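Local coordinates for protein arabinogalactan endo-1,4-beta-galactosidase (Ignisphaera aggregans, PDB 7OSK) that probably hydrolyses the beta-1,4-galactosidic linkages of arabinogalactan from within the chain, through a calcium-binding catalytic domain of glycoside hydrolase family 53, at residues 61-64 with 68-71; 231-236 with 243-248. All blocks are in the same frame, centred on the assembly; numbering follows the deposited sequence. Where two conformers were deposited one is given.

Interaction 1 of 2, residues 61-64 with 68-71; sequences WIIE and KYYD
Helix 59-65, the short helix that follows the first strand of the barrel, meets the loop running on from it where Y69 reaches back to I62 with its hydroxyl end and to I63 with the edge of its ring. I62 and Y69 cross at about a right angle. The far methyl of I62, CD1, lies 3.5 Å from Y69 OH, and its branch methyl CG2 is 4.1 Å from the same oxygen. I62 holds CG1 beside the backbone N (chi1 -66°) and extends it to CD1, which carries that methyl to the hydroxyl end of the tyrosine. I63, one residue on, comes to the ring's edge, near its plane, with CG1 4.3 Å from Y69 CE2. This is the family 53 TIM barrel, and the centre of the contact is about 19 Å from the centre of the chain. Tyrosine suits this buried position because its ring edge can lie beside I63 while Y69 OH is hydrogen-bonded to the backbone O of T355; F378 meets the ring edge-to-face. Isoleucine suits position 62 because both branches reach that hydroxyl end in an apolar setting with I357 and A362. The I62 side chain is about 6 Å from that of the calcium ligand N370.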
loop_
_atom_site.group_PDB
_atom_site.type_symbol
_atom_site.label_atom_id
_atom_site.label_comp_id
_atom_site.label_asym_id
_atom_site.label_seq_id
_atom_site.Cartn_x
_atom_site.Cartn_y
_atom_site.Cartn_z
ATOM N N TRP A 61 0.088 15.643 1.323
ATOM C CA TRP A 61 -0.242 16.657 0.326
ATOM C C TRP A 61 -1.541 17.376 0.683
ATOM O O TRP A 61 -1.630 18.598 0.583
ATOM C CB TRP A 61 -0.346 16.017 -1.061
ATOM C CG TRP A 61 -0.712 16.966 -2.170
ATOM C CD1 TRP A 61 -1.867 16.970 -2.895
ATOM C CD2 TRP A 61 0.086 18.041 -2.683
ATOM N NE1 TRP A 61 -1.838 17.977 -3.826
ATOM C CE2 TRP A 61 -0.651 18.650 -3.717
ATOM C CE3 TRP A 61 1.352 18.548 -2.367
ATOM C CZ2 TRP A 61 -0.167 19.741 -4.438
ATOM C CZ3 TRP A 61 1.831 19.633 -3.084
ATOM C CH2 TRP A 61 1.072 20.217 -4.108
ATOM N N ILE A 62 -2.541 16.607 1.107
ATOM C CA ILE A 62 -3.834 17.157 1.507
ATOM C C ILE A 62 -3.685 18.181 2.635
ATOM O O ILE A 62 -4.310 19.241 2.605
ATOM C CB ILE A 62 -4.800 16.034 1.956
ATOM C CG1 ILE A 62 -5.152 15.143 0.761
ATOM C CG2 ILE A 62 -6.072 16.616 2.575
ATOM C CD1 ILE A 62 -5.981 13.911 1.108
ATOM N N ILE A 63 -2.859 17.855 3.625
ATOM C CA ILE A 63 -2.652 18.729 4.777
ATOM C C ILE A 63 -1.977 20.037 4.362
ATOM O O ILE A 63 -2.276 21.102 4.908
ATOM C CB ILE A 63 -1.800 18.031 5.861
ATOM C CG1 ILE A 63 -2.477 16.732 6.312
ATOM C CG2 ILE A 63 -1.588 18.952 7.063
ATOM C CD1 ILE A 63 -1.611 15.849 7.190
ATOM N N GLU A 64 -1.068 19.955 3.395
ATOM C CA GLU A 64 -0.346 21.130 2.924
ATOM C C GLU A 64 -1.283 22.111 2.230
ATOM O O GLU A 64 -1.066 23.321 2.271
ATOM C CB GLU A 64 0.785 20.720 1.975
ATOM C CG GLU A 64 1.953 20.028 2.674
ATOM C CD GLU A 64 3.025 19.552 1.708
ATOM O OE1 GLU A 64 2.989 19.967 0.531
ATOM O OE2 GLU A 64 3.902 18.766 2.128
ATOM N N LYS A 68 -8.385 19.124 6.384
ATOM C CA LYS A 68 -8.517 18.863 7.815
ATOM C C LYS A 68 -9.178 17.515 8.091
ATOM O O LYS A 68 -10.136 17.135 7.417
ATOM C CB LYS A 68 -9.327 19.977 8.483
ATOM C CG LYS A 68 -8.684 21.355 8.408
ATOM C CD LYS A 68 -9.600 22.422 8.996
ATOM C CE LYS A 68 -8.950 23.798 8.980
ATOM N NZ LYS A 68 -7.740 23.862 9.848
ATOM N N TYR A 69 -8.661 16.805 9.092
ATOM C CA TYR A 69 -9.224 15.530 9.527
ATOM C C TYR A 69 -9.885 15.673 10.894
ATOM O O TYR A 69 -9.360 16.351 11.781
ATOM C CB TYR A 69 -8.142 14.451 9.583
ATOM C CG TYR A 69 -7.604 14.057 8.229
ATOM C CD1 TYR A 69 -8.210 13.053 7.485
ATOM C CD2 TYR A 69 -6.491 14.687 7.694
ATOM C CE1 TYR A 69 -7.722 12.689 6.248
ATOM C CE2 TYR A 69 -5.995 14.330 6.456
ATOM C CZ TYR A 69 -6.614 13.331 5.737
ATOM O OH TYR A 69 -6.121 12.973 4.503
ATOM N N TYR A 70 -11.036 15.026 11.056
ATOM C CA TYR A 70 -11.802 15.096 12.297
ATOM C C TYR A 70 -12.038 13.700 12.873
ATOM O O TYR A 70 -12.227 12.735 12.131
ATOM C CB TYR A 70 -13.135 15.807 12.055
ATOM C CG TYR A 70 -12.979 17.189 11.461
ATOM C CD1 TYR A 70 -12.827 17.366 10.094
ATOM C CD2 TYR A 70 -12.983 18.317 12.271
ATOM C CE1 TYR A 70 -12.682 18.627 9.550
ATOM C CE2 TYR A 70 -12.839 19.578 11.735
ATOM C CZ TYR A 70 -12.689 19.729 10.375
ATOM O OH TYR A 70 -12.546 20.987 9.836
ATOM N N ASP A 71 -12.022 13.605 14.199
ATOM C CA ASP A 71 -12.166 12.324 14.886
ATOM C C ASP A 71 -13.620 11.858 14.890
ATOM O O ASP A 71 -14.472 12.448 14.225
ATOM C CB ASP A 71 -11.642 12.433 16.320
ATOM C CG ASP A 71 -12.420 13.435 17.150
ATOM O OD1 ASP A 71 -13.185 14.226 16.560
ATOM O OD2 ASP A 71 -12.266 13.437 18.390
#

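Interaction 2 of 2, residues 231-236 with 243-248; sequences IHLAGV and NFIDRL
F244 swings its ring out from helix 238-250 with CG anti to the backbone N (chi1 -173°), and L233 holds CG beside its own backbone N, which sets a leucine fork against an aromatic face. L233 CD2 lies over that face, 4.1 Å from the ring centroid and 25° off the normal, a CH-pi contact displaced toward the rim; its closest ring atom is F244 CE1, at 3.8 Å. The other methyl, L233 CD1, comes to 3.8 Å from F244 CD1, and at 4.4 Å it also approaches I245 CG1. A branched leucine suits this place because one methyl can lie on the ring while the other touches both F244 and I245.

One helical turn after F244, L248 reaches I231 tip to tip. L248 CD2 sits 3.9 Å from I231 CG2 and 4.0 Å from I231 CG1, so both branches of the beta-branched isoleucine bear on a single methyl. No hydrogen bond crosses between the segments; the contact is wholly apolar and all five touching residues are buried. Replacing F244 by alanine removes the ring, which would probably leave the L233 methyls without their aromatic partner and open a gap between strand and helix.

This packing belongs to the beta-alpha-beta unit of strand 228-234, helix 238-250 and strand 257-261, with strand and helix segments nearly antiparallel (159°) and their axes 11.3 Å apart. I231 and L233 are hydrogen-bonded through their backbones to strand 257-261, whose I258 touches I245. On the side of helix 206-223, W206 meets the F244 ring edge-to-face, F209 also packs on F244, and L213 touches L248.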
loop_
_atom_site.group_PDB
_atom_site.type_symbol
_atom_site.label_atom_id
_atom_site.label_comp_id
_atom_site.label_asym_id
_atom_site.label_seq_id
_atom_site.Cartn_x
_atom_site.Cartn_y
_atom_site.Cartn_z
ATOM N N ILE A 231 7.977 -8.444 -1.294
ATOM C CA ILE A 231 7.647 -8.656 -2.696
ATOM C C ILE A 231 6.136 -8.547 -2.861
ATOM O O ILE A 231 5.382 -9.370 -2.337
ATOM C CB ILE A 231 8.144 -10.030 -3.195
ATOM C CG1 ILE A 231 9.676 -10.089 -3.168
ATOM C CG2 ILE A 231 7.626 -10.320 -4.601
ATOM C CD1 ILE A 231 10.368 -9.071 -4.068
ATOM N N HIS A 232 5.706 -7.526 -3.596
ATOM C CA HIS A 232 4.289 -7.203 -3.725
ATOM C C HIS A 232 3.724 -7.690 -5.052
ATOM O O HIS A 232 4.282 -7.414 -6.115
ATOM C CB HIS A 232 4.088 -5.690 -3.584
ATOM C CG HIS A 232 2.656 -5.264 -3.575
ATOM N ND1 HIS A 232 2.271 -3.949 -3.759
ATOM C CD2 HIS A 232 1.509 -5.962 -3.398
ATOM C CE1 HIS A 232 0.960 -3.862 -3.700
ATOM N NE2 HIS A 232 0.469 -5.072 -3.483
ATOM N N LEU A 233 2.617 -8.425 -4.974
ATOM C CA LEU A 233 1.919 -8.909 -6.159
ATOM C C LEU A 233 0.446 -8.529 -6.103
ATOM O O LEU A 233 -0.112 -8.341 -5.022
ATOM C CB LEU A 233 2.064 -10.426 -6.291
ATOM C CG LEU A 233 3.469 -10.961 -6.570
ATOM C CD1 LEU A 233 3.429 -12.477 -6.667
ATOM C CD2 LEU A 233 4.050 -10.360 -7.842
ATOM N N ALA A 234 -0.175 -8.424 -7.273
ATOM C CA ALA A 234 -1.585 -8.060 -7.377
ATOM C C ALA A 234 -2.435 -9.241 -7.841
ATOM O O ALA A 234 -2.018 -10.034 -8.689
ATOM C CB ALA A 234 -1.754 -6.886 -8.325
ATOM N N GLY A 235 -3.635 -9.344 -7.278
ATOM C CA GLY A 235 -4.548 -10.422 -7.605
ATOM C C GLY A 235 -4.445 -11.565 -6.616
ATOM O O GLY A 235 -3.627 -11.525 -5.694
ATOM N N VAL A 236 -5.284 -12.578 -6.807
ATOM C CA VAL A 236 -5.262 -13.764 -5.962
ATOM C C VAL A 236 -5.227 -15.037 -6.811
ATOM O O VAL A 236 -5.631 -16.109 -6.363
ATOM C CB VAL A 236 -6.478 -13.798 -5.001
ATOM C CG1 VAL A 236 -6.261 -12.850 -3.829
ATOM C CG2 VAL A 236 -7.759 -13.451 -5.744
ATOM N N ASN A 243 4.022 -19.962 -9.708
ATOM C CA ASN A 243 4.971 -19.874 -10.810
ATOM C C ASN A 243 5.947 -18.717 -10.641
ATOM O O ASN A 243 7.132 -18.843 -10.950
ATOM C CB ASN A 243 4.227 -19.724 -12.140
ATOM C CG ASN A 243 3.365 -20.931 -12.470
ATOM O OD1 ASN A 243 3.702 -22.064 -12.130
ATOM N ND2 ASN A 243 2.243 -20.688 -13.142
ATOM N N PHE A 244 5.442 -17.595 -10.143
ATOM C CA PHE A 244 6.243 -16.384 -10.018
ATOM C C PHE A 244 7.213 -16.454 -8.840
ATOM O O PHE A 244 8.386 -16.105 -8.974
ATOM C CB PHE A 244 5.336 -15.163 -9.866
ATOM C CG PHE A 244 6.071 -13.854 -9.899
ATOM C CD1 PHE A 244 6.571 -13.294 -8.734
ATOM C CD2 PHE A 244 6.265 -13.185 -11.096
ATOM C CE1 PHE A 244 7.250 -12.090 -8.763
ATOM C CE2 PHE A 244 6.942 -11.981 -11.133
ATOM C CZ PHE A 244 7.435 -11.431 -9.965
ATOM N N ILE A 245 6.722 -16.901 -7.690
ATOM C CA ILE A 245 7.532 -16.923 -6.477
ATOM C C ILE A 245 8.570 -18.047 -6.514
ATOM O O ILE A 245 9.714 -17.846 -6.110
ATOM C CB ILE A 245 6.647 -17.067 -5.222
ATOM C CG1 ILE A 245 5.738 -15.839 -5.094
ATOM C CG2 ILE A 245 7.505 -17.226 -3.963
ATOM C CD1 ILE A 245 4.729 -15.915 -3.965
ATOM N N ASP A 246 8.167 -19.222 -6.986
ATOM C CA ASP A 246 9.099 -20.331 -7.179
ATOM C C ASP A 246 10.306 -19.882 -7.992
ATOM O O ASP A 246 11.453 -20.109 -7.599
ATOM C CB ASP A 246 8.418 -21.507 -7.886
ATOM C CG ASP A 246 7.537 -22.324 -6.960
ATOM O OD1 ASP A 246 7.181 -21.821 -5.875
ATOM O OD2 ASP A 246 7.197 -23.469 -7.326
ATOM N N ARG A 247 10.046 -19.245 -9.128
ATOM C CA ARG A 247 11.117 -18.793 -10.007
ATOM C C ARG A 247 11.932 -17.691 -9.339
ATOM O O ARG A 247 13.121 -17.532 -9.614
ATOM C CB ARG A 247 10.548 -18.299 -11.337
ATOM C CG ARG A 247 11.578 -18.212 -12.455
ATOM C CD ARG A 247 10.953 -17.724 -13.753
ATOM N NE ARG A 247 11.900 -17.759 -14.864
ATOM C CZ ARG A 247 11.654 -17.268 -16.075
ATOM N NH1 ARG A 247 10.488 -16.693 -16.342
ATOM N NH2 ARG A 247 12.577 -17.346 -17.021
ATOM N N LEU A 248 11.290 -16.934 -8.455
ATOM C CA LEU A 248 11.962 -15.852 -7.746
ATOM C C LEU A 248 12.894 -16.401 -6.667
ATOM O O LEU A 248 14.056 -16.010 -6.577
ATOM C CB LEU A 248 10.932 -14.903 -7.124
ATOM C CG LEU A 248 11.373 -13.454 -6.906
ATOM C CD1 LEU A 248 11.612 -12.755 -8.237
ATOM C CD2 LEU A 248 10.335 -12.701 -6.087
#

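How the interactions relate
Both contacts belong to one family 53 TIM barrel, but they sit on opposite sides of the chain's centre, with their own centres 35 Å apart and nearest atoms about 20 Å apart. Interaction 1 closes before interaction 2 opens along the chain. The first joins a helix after strand 51-55, the first of the eight parallel strands, to the loop that follows it; the second packs strand 228-234, the fifth, against the helix that follows it. They share no helix or strand; what they have in common is the barrel itself. Interaction 1 is on the side of the calcium site, without touching it, the I62 side chain about 12 Å from the ion, whereas interaction 2 is strand-helix core packing away from the annotated sites.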